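Local atomic coordinates of putative uncharacterized protein (Streptococcus mutans, PDB entry 3BGK), a protein that probably catalyses the ADP-dependent dehydration of (S)-NAD(P)HX, thereby helping to repair hydrated, damaged NAD(P)H. Residues A73-A86 with D251-Q263. Numbering follows the deposited sequence.
Sequences AIIMAALACVNSGA and DTLAGMIAGFVAQ. With PO4 (phosphate ion), chain B.
Ala77 and Gly255 meet backbone to backbone, their CA atoms 4.0 Å apart, where helices 71-83 and 249-263 of this alpha/beta three-layer sandwich, of the NnrD/CARKD family, pack together. The axes of segments 73-83 and 251-263 approach to 6.9 Å, crossing at -35°, close enough for CA-H...O contacts: with no side chain at Gly255, its CA lies 3.3 Å from Ala77 O, and Cys81 CA faces Gly255 O. Ala80 drives its methyl against the facing backbone, CB 3.2 Å from Thr252 O, with Met256 CG alongside.

The phosphate end is looser and more polar: Ala73 and Asp251 are partly exposed there, whereas Ala77, Ala80 and Gly255 are buried. One water bridges Met76 O and Thr252 OG1, whose hydroxyl also bonds Gly248 O. Selenomethionine Met76, bent at chi3 (-64°), lays CE 3.6 Å from Asp251 OD2. Asp251 N donates to phosphate O3; the ion is also held by Gly248 N, Gly250 N and His186 NE2. Ala73 and Asp251 are predicted to bind (6S)-NADPHX.

At the other end, Gly85, with positive phi, forms a Schellman motif after helix 71-83. There Gln263 NE2 donates to Ser84 O (2.8 Å, 152° at the hydrogen), approaching from above the carbonyl plane.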
loop_
_atom_site.group_PDB
_atom_site.type_symbol
_atom_site.label_atom_id
_atom_site.label_comp_id
_atom_site.label_asym_id
_atom_site.label_seq_id
_atom_site.Cartn_x
_atom_site.Cartn_y
_atom_site.Cartn_z
ATOM N N ALA A 73 -4.429 -4.812 -14.090
ATOM C CA ALA A 73 -5.375 -4.217 -15.035
ATOM C C ALA A 73 -6.741 -3.928 -14.412
ATOM O O ALA A 73 -7.310 -2.854 -14.624
ATOM C CB ALA A 73 -5.528 -5.110 -16.265
ATOM N N ILE A 74 -7.267 -4.883 -13.645
ATOM C CA ILE A 74 -8.573 -4.703 -13.017
ATOM C C ILE A 74 -8.472 -3.755 -11.819
ATOM O O ILE A 74 -9.440 -3.069 -11.496
ATOM C CB ILE A 74 -9.245 -6.042 -12.639
ATOM C CG1 ILE A 74 -10.776 -5.916 -12.670
ATOM C CG2 ILE A 74 -8.771 -6.544 -11.268
ATOM C CD1 ILE A 74 -11.390 -5.640 -14.043
ATOM N N ILE A 75 -7.300 -3.717 -11.182
ATOM C CA ILE A 75 -7.025 -2.782 -10.098
ATOM C C ILE A 75 -6.991 -1.352 -10.632
ATOM O O ILE A 75 -7.432 -0.422 -9.953
ATOM C CB ILE A 75 -5.689 -3.094 -9.369
ATOM C CG1 ILE A 75 -5.750 -4.463 -8.682
ATOM C CG2 ILE A 75 -5.363 -2.007 -8.352
ATOM C CD1 ILE A 75 -4.409 -4.955 -8.113
HETATM N N MSE A 76 -6.478 -1.178 -11.846
HETATM C CA MSE A 76 -6.355 0.160 -12.429
HETATM C C MSE A 76 -7.670 0.663 -12.994
HETATM O O MSE A 76 -7.965 1.856 -12.922
HETATM C CB MSE A 76 -5.245 0.205 -13.469
HETATM C CG MSE A 76 -3.869 0.240 -12.840
HETATM SE SE MSE A 76 -2.426 0.239 -14.134
HETATM C CE MSE A 76 -2.683 -1.506 -14.982
ATOM N N ALA A 77 -8.469 -0.249 -13.538
ATOM C CA ALA A 77 -9.825 0.090 -13.951
ATOM C C ALA A 77 -10.693 0.385 -12.722
ATOM O O ALA A 77 -11.456 1.352 -12.715
ATOM C CB ALA A 77 -10.418 -1.021 -14.788
ATOM N N ALA A 78 -10.557 -0.433 -11.680
ATOM C CA ALA A 78 -11.281 -0.207 -10.429
ATOM C C ALA A 78 -10.962 1.164 -9.834
ATOM O O ALA A 78 -11.872 1.932 -9.521
ATOM C CB ALA A 78 -10.985 -1.305 -9.431
ATOM N N LEU A 79 -9.670 1.462 -9.691
ATOM C CA LEU A 79 -9.206 2.759 -9.200
ATOM C C LEU A 79 -9.817 3.917 -9.977
ATOM O O LEU A 79 -10.283 4.884 -9.380
ATOM C CB LEU A 79 -7.676 2.848 -9.239
ATOM C CG LEU A 79 -6.883 2.256 -8.068
ATOM C CD1 LEU A 79 -5.387 2.274 -8.374
ATOM C CD2 LEU A 79 -7.167 2.994 -6.760
ATOM N N ALA A 80 -9.825 3.812 -11.304
ATOM C CA ALA A 80 -10.399 4.858 -12.137
ATOM C C ALA A 80 -11.907 4.982 -11.934
ATOM O O ALA A 80 -12.443 6.091 -11.860
ATOM C CB ALA A 80 -10.078 4.615 -13.597
ATOM N N CYS A 81 -12.579 3.840 -11.826
ATOM C CA CYS A 81 -14.033 3.809 -11.725
ATOM C C CYS A 81 -14.534 4.440 -10.434
ATOM O O CYS A 81 -15.506 5.196 -10.453
ATOM C CB CYS A 81 -14.557 2.378 -11.847
ATOM S SG CYS A 81 -16.349 2.300 -12.020
ATOM N N VAL A 82 -13.866 4.129 -9.321
ATOM C CA VAL A 82 -14.239 4.675 -8.011
ATOM C C VAL A 82 -13.958 6.168 -7.989
ATOM O O VAL A 82 -14.799 6.969 -7.567
ATOM C CB VAL A 82 -13.504 3.966 -6.840
ATOM C CG1 VAL A 82 -13.883 4.591 -5.504
ATOM C CG2 VAL A 82 -13.846 2.493 -6.812
ATOM N N ASN A 83 -12.778 6.541 -8.473
ATOM C CA ASN A 83 -12.364 7.930 -8.439
ATOM C C ASN A 83 -13.203 8.822 -9.347
ATOM O O ASN A 83 -13.337 10.013 -9.082
ATOM C CB ASN A 83 -10.865 8.051 -8.722
ATOM C CG ASN A 83 -10.014 7.573 -7.552
ATOM O OD1 ASN A 83 -10.166 8.055 -6.429
ATOM N ND2 ASN A 83 -9.117 6.629 -7.809
ATOM N N SER A 84 -13.795 8.235 -10.388
ATOM C CA SER A 84 -14.751 8.942 -11.250
ATOM C C SER A 84 -16.115 9.189 -10.594
ATOM O O SER A 84 -16.919 9.981 -11.093
ATOM C CB SER A 84 -14.923 8.207 -12.578
ATOM O OG SER A 84 -13.668 8.087 -13.224
ATOM N N GLY A 85 -16.377 8.510 -9.480
ATOM C CA GLY A 85 -17.572 8.784 -8.697
ATOM C C GLY A 85 -18.691 7.763 -8.780
ATOM O O GLY A 85 -19.806 8.044 -8.337
ATOM N N ALA A 86 -18.413 6.581 -9.334
ATOM C CA ALA A 86 -19.398 5.504 -9.316
ATOM C C ALA A 86 -19.906 5.326 -7.882
ATOM O O ALA A 86 -19.125 5.370 -6.931
ATOM C CB ALA A 86 -18.802 4.216 -9.845
ATOM N N ASP A 251 -6.671 0.477 -19.398
ATOM C CA ASP A 251 -7.440 -0.013 -18.260
ATOM C C ASP A 251 -8.053 1.160 -17.497
ATOM O O ASP A 251 -9.249 1.152 -17.186
ATOM C CB ASP A 251 -6.570 -0.874 -17.340
ATOM C CG ASP A 251 -5.834 -1.971 -18.087
ATOM O OD1 ASP A 251 -6.491 -2.762 -18.798
ATOM O OD2 ASP A 251 -4.592 -2.051 -17.959
ATOM N N THR A 252 -7.233 2.172 -17.232
ATOM C CA THR A 252 -7.677 3.417 -16.610
ATOM C C THR A 252 -8.793 4.089 -17.407
ATOM O O THR A 252 -9.762 4.572 -16.825
ATOM C CB THR A 252 -6.499 4.391 -16.439
ATOM O OG1 THR A 252 -5.449 3.732 -15.727
ATOM C CG2 THR A 252 -6.927 5.638 -15.666
ATOM N N LEU A 253 -8.667 4.106 -18.733
ATOM C CA LEU A 253 -9.710 4.664 -19.593
ATOM C C LEU A 253 -11.022 3.889 -19.468
ATOM O O LEU A 253 -12.093 4.493 -19.348
ATOM C CB LEU A 253 -9.256 4.708 -21.052
ATOM C CG LEU A 253 -10.257 5.311 -22.047
ATOM C CD1 LEU A 253 -10.744 6.693 -21.595
ATOM C CD2 LEU A 253 -9.689 5.368 -23.463
ATOM N N ALA A 254 -10.925 2.559 -19.499
ATOM C CA ALA A 254 -12.072 1.671 -19.336
ATOM C C ALA A 254 -12.802 1.921 -18.012
ATOM O O ALA A 254 -14.033 1.960 -17.972
ATOM C CB ALA A 254 -11.621 0.224 -19.423
ATOM N N GLY A 255 -12.030 2.096 -16.939
ATOM C CA GLY A 255 -12.579 2.396 -15.621
ATOM C C GLY A 255 -13.293 3.733 -15.583
ATOM O O GLY A 255 -14.379 3.845 -15.021
HETATM N N MSE A 256 -12.695 4.748 -16.194
HETATM C CA MSE A 256 -13.311 6.070 -16.251
HETATM C C MSE A 256 -14.624 6.094 -17.024
HETATM O O MSE A 256 -15.619 6.620 -16.519
HETATM C CB MSE A 256 -12.343 7.100 -16.814
HETATM C CG MSE A 256 -11.241 7.448 -15.848
HETATM SE SE MSE A 256 -10.082 8.828 -16.538
HETATM C CE MSE A 256 -11.367 10.300 -16.594
ATOM N N ILE A 257 -14.631 5.516 -18.227
ATOM C CA ILE A 257 -15.866 5.382 -19.007
ATOM C C ILE A 257 -16.977 4.694 -18.205
ATOM O O ILE A 257 -18.133 5.129 -18.243
ATOM C CB ILE A 257 -15.643 4.636 -20.354
ATOM C CG1 ILE A 257 -14.687 5.422 -21.253
ATOM C CG2 ILE A 257 -16.987 4.399 -21.074
ATOM C CD1 ILE A 257 -14.042 4.582 -22.340
ATOM N N ALA A 258 -16.618 3.636 -17.476
ATOM C CA ALA A 258 -17.570 2.917 -16.635
ATOM C C ALA A 258 -18.153 3.802 -15.534
ATOM O O ALA A 258 -19.346 3.717 -15.238
ATOM C CB ALA A 258 -16.933 1.667 -16.041
ATOM N N GLY A 259 -17.312 4.643 -14.937
ATOM C CA GLY A 259 -17.734 5.517 -13.851
ATOM C C GLY A 259 -18.633 6.636 -14.350
ATOM O O GLY A 259 -19.600 7.027 -13.668
ATOM N N PHE A 260 -18.322 7.151 -15.542
ATOM C CA PHE A 260 -19.130 8.200 -16.152
ATOM C C PHE A 260 -20.536 7.703 -16.480
ATOM O O PHE A 260 -21.521 8.322 -16.063
ATOM C CB PHE A 260 -18.439 8.774 -17.394
ATOM C CG PHE A 260 -17.509 9.929 -17.102
ATOM C CD1 PHE A 260 -16.450 9.789 -16.202
ATOM C CD2 PHE A 260 -17.680 11.149 -17.745
ATOM C CE1 PHE A 260 -15.586 10.849 -15.936
ATOM C CE2 PHE A 260 -16.823 12.224 -17.493
ATOM C CZ PHE A 260 -15.768 12.073 -16.588
ATOM N N VAL A 261 -20.624 6.576 -17.192
ATOM C CA VAL A 261 -21.912 6.042 -17.649
ATOM C C VAL A 261 -22.805 5.609 -16.482
ATOM O O VAL A 261 -24.035 5.610 -16.596
ATOM C CB VAL A 261 -21.767 4.893 -18.695
ATOM C CG1 VAL A 261 -21.033 5.379 -19.937
ATOM C CG2 VAL A 261 -21.065 3.680 -18.100
ATOM N N ALA A 262 -22.172 5.272 -15.360
ATOM C CA ALA A 262 -22.873 4.894 -14.132
ATOM C C ALA A 262 -23.684 6.040 -13.517
ATOM O O ALA A 262 -24.745 5.810 -12.951
ATOM C CB ALA A 262 -21.883 4.339 -13.114
ATOM N N GLN A 263 -23.186 7.268 -13.644
ATOM C CA GLN A 263 -23.771 8.425 -12.958
ATOM C C GLN A 263 -24.421 9.462 -13.878
ATOM O O GLN A 263 -25.309 10.193 -13.437
ATOM C CB GLN A 263 -22.721 9.104 -12.057
ATOM C CG GLN A 263 -21.507 9.652 -12.814
ATOM C CD GLN A 263 -20.277 9.824 -11.944
ATOM O OE1 GLN A 263 -20.204 10.721 -11.107
ATOM N NE2 GLN A 263 -19.285 8.978 -12.164
HETATM P P PO4 B . -2.980 -0.782 -21.763
HETATM O O1 PO4 B . -1.555 -1.018 -21.309
HETATM O O2 PO4 B . -3.326 -1.851 -22.778
HETATM O O3 PO4 B . -3.933 -0.901 -20.594
HETATM O O4 PO4 B . -3.120 0.597 -22.381
HETATM O O HOH W 1 -5.858 3.719 -12.906
#